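PDB 3EFY: Cif (Cell cycle inhibiting factor) from Escherichia coli, which deamidates a glutamine side chain of host NEDD8, blocking cullin-RING ubiquitin ligases and thereby arresting the host cell cycle. Local coordinates for residues D61-I72 / L113-M123. Numbering follows the deposited sequence.
Sequences DGALGHAYIVDI and LDDICNYFSCM
Where the hairpin turn between strands 54-61 and 66-72 meets helix 113-124, which packs on one face of the antiparallel sheet, Asp61 and Tyr119 illustrate how a single buried carboxylate can tie a turn and its outgoing strand to a helix. Tyr119 OH donates to the syn lone pair of Asp61 OD2 at 2.7 Å, while Tyr68 OH, also 2.7 Å from Asp61 OD2, donates from the anti side, 20° out of the carboxylate plane. Two phenols thus grip one oxygen, which lies in the plane of each ring; the pair would be expected to stabilise the charged carboxylate. With CG between its backbone N and carbonyl carbon (chi1 46°), Tyr68 extends toward the helix, its OH meeting the edge of the Phe120 ring at CE1, 3.6 Å away. Leu64 N reaches Asp61 OD1 at 3.0 Å from above the carboxylate plane, an Asx motif beside the G1 bulge formed by Gly65 and His66 opposite Asp61.

Beyond the carboxylate the contact is mostly apolar. Leu64 lies across the hydroxyl end of Tyr119, and Ala63 CB presses tightly on Met123 CG (3.5 Å). Farther along, Val70 packs against Ile116 and Leu113, and Ile72 CD1 touches Leu113 CD1 at 3.9 Å. Phe137 of helix 130-137 meets both tyrosine rings edge-to-face.

The N-to-C directions of strand 66-72 and helix segment 113-123 lie 143° apart, nearer antiparallel than parallel. Tyr68's side chain comes within about 4 Å of that of Gln86, which hydrogen-bonds His66; with Cys10 these two probably form the catalytic triad. A helix packed on an antiparallel sheet beside that site is consistent with the papain-like (clan CA) fold.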
# COMPACT_ATOMS: atom_id res chain seq x y z
N ASP A 61 16.44 0.94 14.80
CA ASP A 61 17.21 0.65 15.99
C ASP A 61 18.52 -0.03 15.59
O ASP A 61 18.57 -1.22 15.39
CB ASP A 61 16.33 -0.23 16.90
CG ASP A 61 16.90 -0.52 18.26
OD1 ASP A 61 18.13 -0.45 18.47
OD2 ASP A 61 16.06 -0.86 19.15
N GLY A 62 19.58 0.79 15.54
CA GLY A 62 20.88 0.36 15.03
C GLY A 62 21.53 -0.63 15.99
O GLY A 62 22.16 -1.61 15.55
N ALA A 63 21.41 -0.37 17.29
CA ALA A 63 22.05 -1.23 18.30
C ALA A 63 21.42 -2.63 18.36
O ALA A 63 22.12 -3.67 18.38
CB ALA A 63 22.00 -0.53 19.64
N LEU A 64 20.08 -2.68 18.38
CA LEU A 64 19.38 -3.94 18.34
C LEU A 64 19.46 -4.58 16.97
O LEU A 64 19.29 -5.79 16.84
CB LEU A 64 17.91 -3.75 18.75
CG LEU A 64 17.10 -4.98 19.16
CD1 LEU A 64 17.68 -5.66 20.38
CD2 LEU A 64 15.62 -4.66 19.37
N GLY A 65 19.73 -3.77 15.93
CA GLY A 65 19.74 -4.19 14.55
C GLY A 65 18.36 -4.57 14.05
O GLY A 65 18.13 -5.63 13.49
N HIS A 66 17.40 -3.66 14.21
CA HIS A 66 16.03 -4.03 14.04
C HIS A 66 15.20 -2.75 13.75
O HIS A 66 15.63 -1.68 14.11
CB HIS A 66 15.58 -4.65 15.36
CG HIS A 66 14.23 -5.25 15.30
ND1 HIS A 66 13.76 -5.86 14.16
CD2 HIS A 66 13.23 -5.35 16.23
CE1 HIS A 66 12.51 -6.24 14.38
NE2 HIS A 66 12.19 -5.99 15.63
N ALA A 67 14.17 -2.88 12.96
CA ALA A 67 13.21 -1.78 12.73
C ALA A 67 11.80 -2.21 13.13
O ALA A 67 11.43 -3.37 13.00
CB ALA A 67 13.22 -1.35 11.25
N TYR A 68 10.98 -1.25 13.57
CA TYR A 68 9.66 -1.58 14.10
C TYR A 68 8.83 -0.31 14.26
O TYR A 68 9.37 0.78 14.13
CB TYR A 68 9.78 -2.35 15.44
CG TYR A 68 10.72 -1.79 16.42
CD1 TYR A 68 10.32 -0.86 17.38
CD2 TYR A 68 12.10 -2.11 16.42
CE1 TYR A 68 11.22 -0.34 18.31
CE2 TYR A 68 12.96 -1.57 17.30
CZ TYR A 68 12.56 -0.66 18.26
OH TYR A 68 13.48 -0.16 19.16
N ILE A 69 7.54 -0.48 14.55
CA ILE A 69 6.57 0.66 14.60
C ILE A 69 6.03 0.76 16.02
O ILE A 69 5.66 -0.26 16.61
CB ILE A 69 5.43 0.43 13.67
CG1 ILE A 69 5.86 0.24 12.19
CG2 ILE A 69 4.43 1.61 13.77
CD1 ILE A 69 6.71 1.38 11.66
N VAL A 70 5.92 1.98 16.55
CA VAL A 70 5.23 2.26 17.82
C VAL A 70 4.04 3.15 17.47
O VAL A 70 4.21 4.21 16.84
CB VAL A 70 6.12 2.90 18.80
CG1 VAL A 70 5.33 3.21 20.12
CG2 VAL A 70 7.32 2.01 19.12
N ASP A 71 2.85 2.65 17.79
CA ASP A 71 1.56 3.31 17.50
C ASP A 71 1.17 3.95 18.84
O ASP A 71 1.03 3.23 19.87
CB ASP A 71 0.59 2.25 16.99
CG ASP A 71 -0.84 2.76 16.77
OD1 ASP A 71 -1.11 3.95 17.04
OD2 ASP A 71 -1.69 1.95 16.31
N ILE A 72 0.95 5.28 18.82
CA ILE A 72 0.59 6.07 19.98
C ILE A 72 -0.82 6.66 19.78
O ILE A 72 -0.96 7.73 19.21
CB ILE A 72 1.61 7.16 20.28
CG1 ILE A 72 3.04 6.61 20.39
CG2 ILE A 72 1.24 7.91 21.60
CD1 ILE A 72 4.10 7.66 20.26
N LEU A 113 4.05 3.57 26.70
CA LEU A 113 5.01 4.36 25.96
C LEU A 113 6.26 4.64 26.76
O LEU A 113 7.36 4.58 26.24
CB LEU A 113 4.34 5.66 25.48
CG LEU A 113 5.21 6.62 24.67
CD1 LEU A 113 5.75 5.94 23.38
CD2 LEU A 113 4.38 7.85 24.25
N ASP A 114 6.11 4.89 28.08
CA ASP A 114 7.26 5.14 28.92
C ASP A 114 8.25 3.95 28.96
O ASP A 114 9.43 4.17 29.12
CB ASP A 114 6.82 5.39 30.35
CG ASP A 114 6.23 6.75 30.57
OD1 ASP A 114 6.39 7.64 29.73
OD2 ASP A 114 5.59 6.90 31.63
N ASP A 115 7.72 2.72 28.86
CA ASP A 115 8.58 1.53 28.94
C ASP A 115 9.45 1.40 27.67
O ASP A 115 10.65 1.06 27.77
CB ASP A 115 7.78 0.27 29.16
CG ASP A 115 7.29 0.12 30.61
OD1 ASP A 115 7.88 0.76 31.50
OD2 ASP A 115 6.32 -0.63 30.82
N ILE A 116 8.86 1.67 26.52
CA ILE A 116 9.66 1.57 25.27
C ILE A 116 10.65 2.75 25.21
O ILE A 116 11.78 2.60 24.79
CB ILE A 116 8.79 1.37 23.98
CG1 ILE A 116 9.69 1.18 22.75
CG2 ILE A 116 7.88 2.55 23.75
CD1 ILE A 116 10.29 -0.16 22.62
N CYS A 117 10.24 3.93 25.68
CA CYS A 117 11.13 5.06 25.80
C CYS A 117 12.31 4.85 26.76
O CYS A 117 13.45 5.25 26.51
CB CYS A 117 10.33 6.33 26.13
SG CYS A 117 9.33 6.82 24.69
N ASN A 118 12.05 4.19 27.88
CA ASN A 118 13.11 3.83 28.80
C ASN A 118 14.09 2.91 28.09
O ASN A 118 15.30 3.07 28.22
CB ASN A 118 12.55 3.13 30.02
CG ASN A 118 13.66 2.68 30.99
OD1 ASN A 118 13.97 1.48 31.10
ND2 ASN A 118 14.29 3.64 31.67
N TYR A 119 13.56 1.97 27.31
CA TYR A 119 14.43 1.09 26.50
C TYR A 119 15.35 1.90 25.57
O TYR A 119 16.57 1.67 25.50
CB TYR A 119 13.60 -0.02 25.73
CG TYR A 119 14.36 -0.59 24.59
CD1 TYR A 119 15.39 -1.50 24.81
CD2 TYR A 119 14.18 -0.10 23.29
CE1 TYR A 119 16.17 -1.95 23.79
CE2 TYR A 119 14.95 -0.56 22.25
CZ TYR A 119 15.94 -1.49 22.49
OH TYR A 119 16.75 -1.92 21.50
N PHE A 120 14.79 2.87 24.82
CA PHE A 120 15.61 3.68 23.92
C PHE A 120 16.74 4.34 24.70
O PHE A 120 17.91 4.37 24.28
CB PHE A 120 14.79 4.81 23.25
CG PHE A 120 13.66 4.36 22.36
CD1 PHE A 120 13.67 3.19 21.66
CD2 PHE A 120 12.57 5.20 22.20
CE1 PHE A 120 12.62 2.84 20.89
CE2 PHE A 120 11.55 4.87 21.41
CZ PHE A 120 11.54 3.70 20.75
N SER A 121 16.38 4.88 25.86
CA SER A 121 17.35 5.59 26.69
C SER A 121 18.48 4.65 27.16
O SER A 121 19.64 4.97 27.02
CB SER A 121 16.66 6.25 27.88
OG SER A 121 17.64 7.01 28.57
N CYS A 122 18.11 3.49 27.67
CA CYS A 122 19.11 2.49 28.10
C CYS A 122 20.01 2.03 26.96
O CYS A 122 21.22 2.04 27.09
CB CYS A 122 18.42 1.29 28.73
SG CYS A 122 17.61 1.63 30.28
N MET A 123 19.43 1.64 25.82
CA MET A 123 20.21 1.16 24.70
C MET A 123 21.13 2.24 24.14
O MET A 123 22.27 1.97 23.74
CB MET A 123 19.29 0.59 23.61
CG MET A 123 19.92 0.01 22.40
SD MET A 123 20.84 -1.52 22.81
CE MET A 123 19.82 -2.09 24.12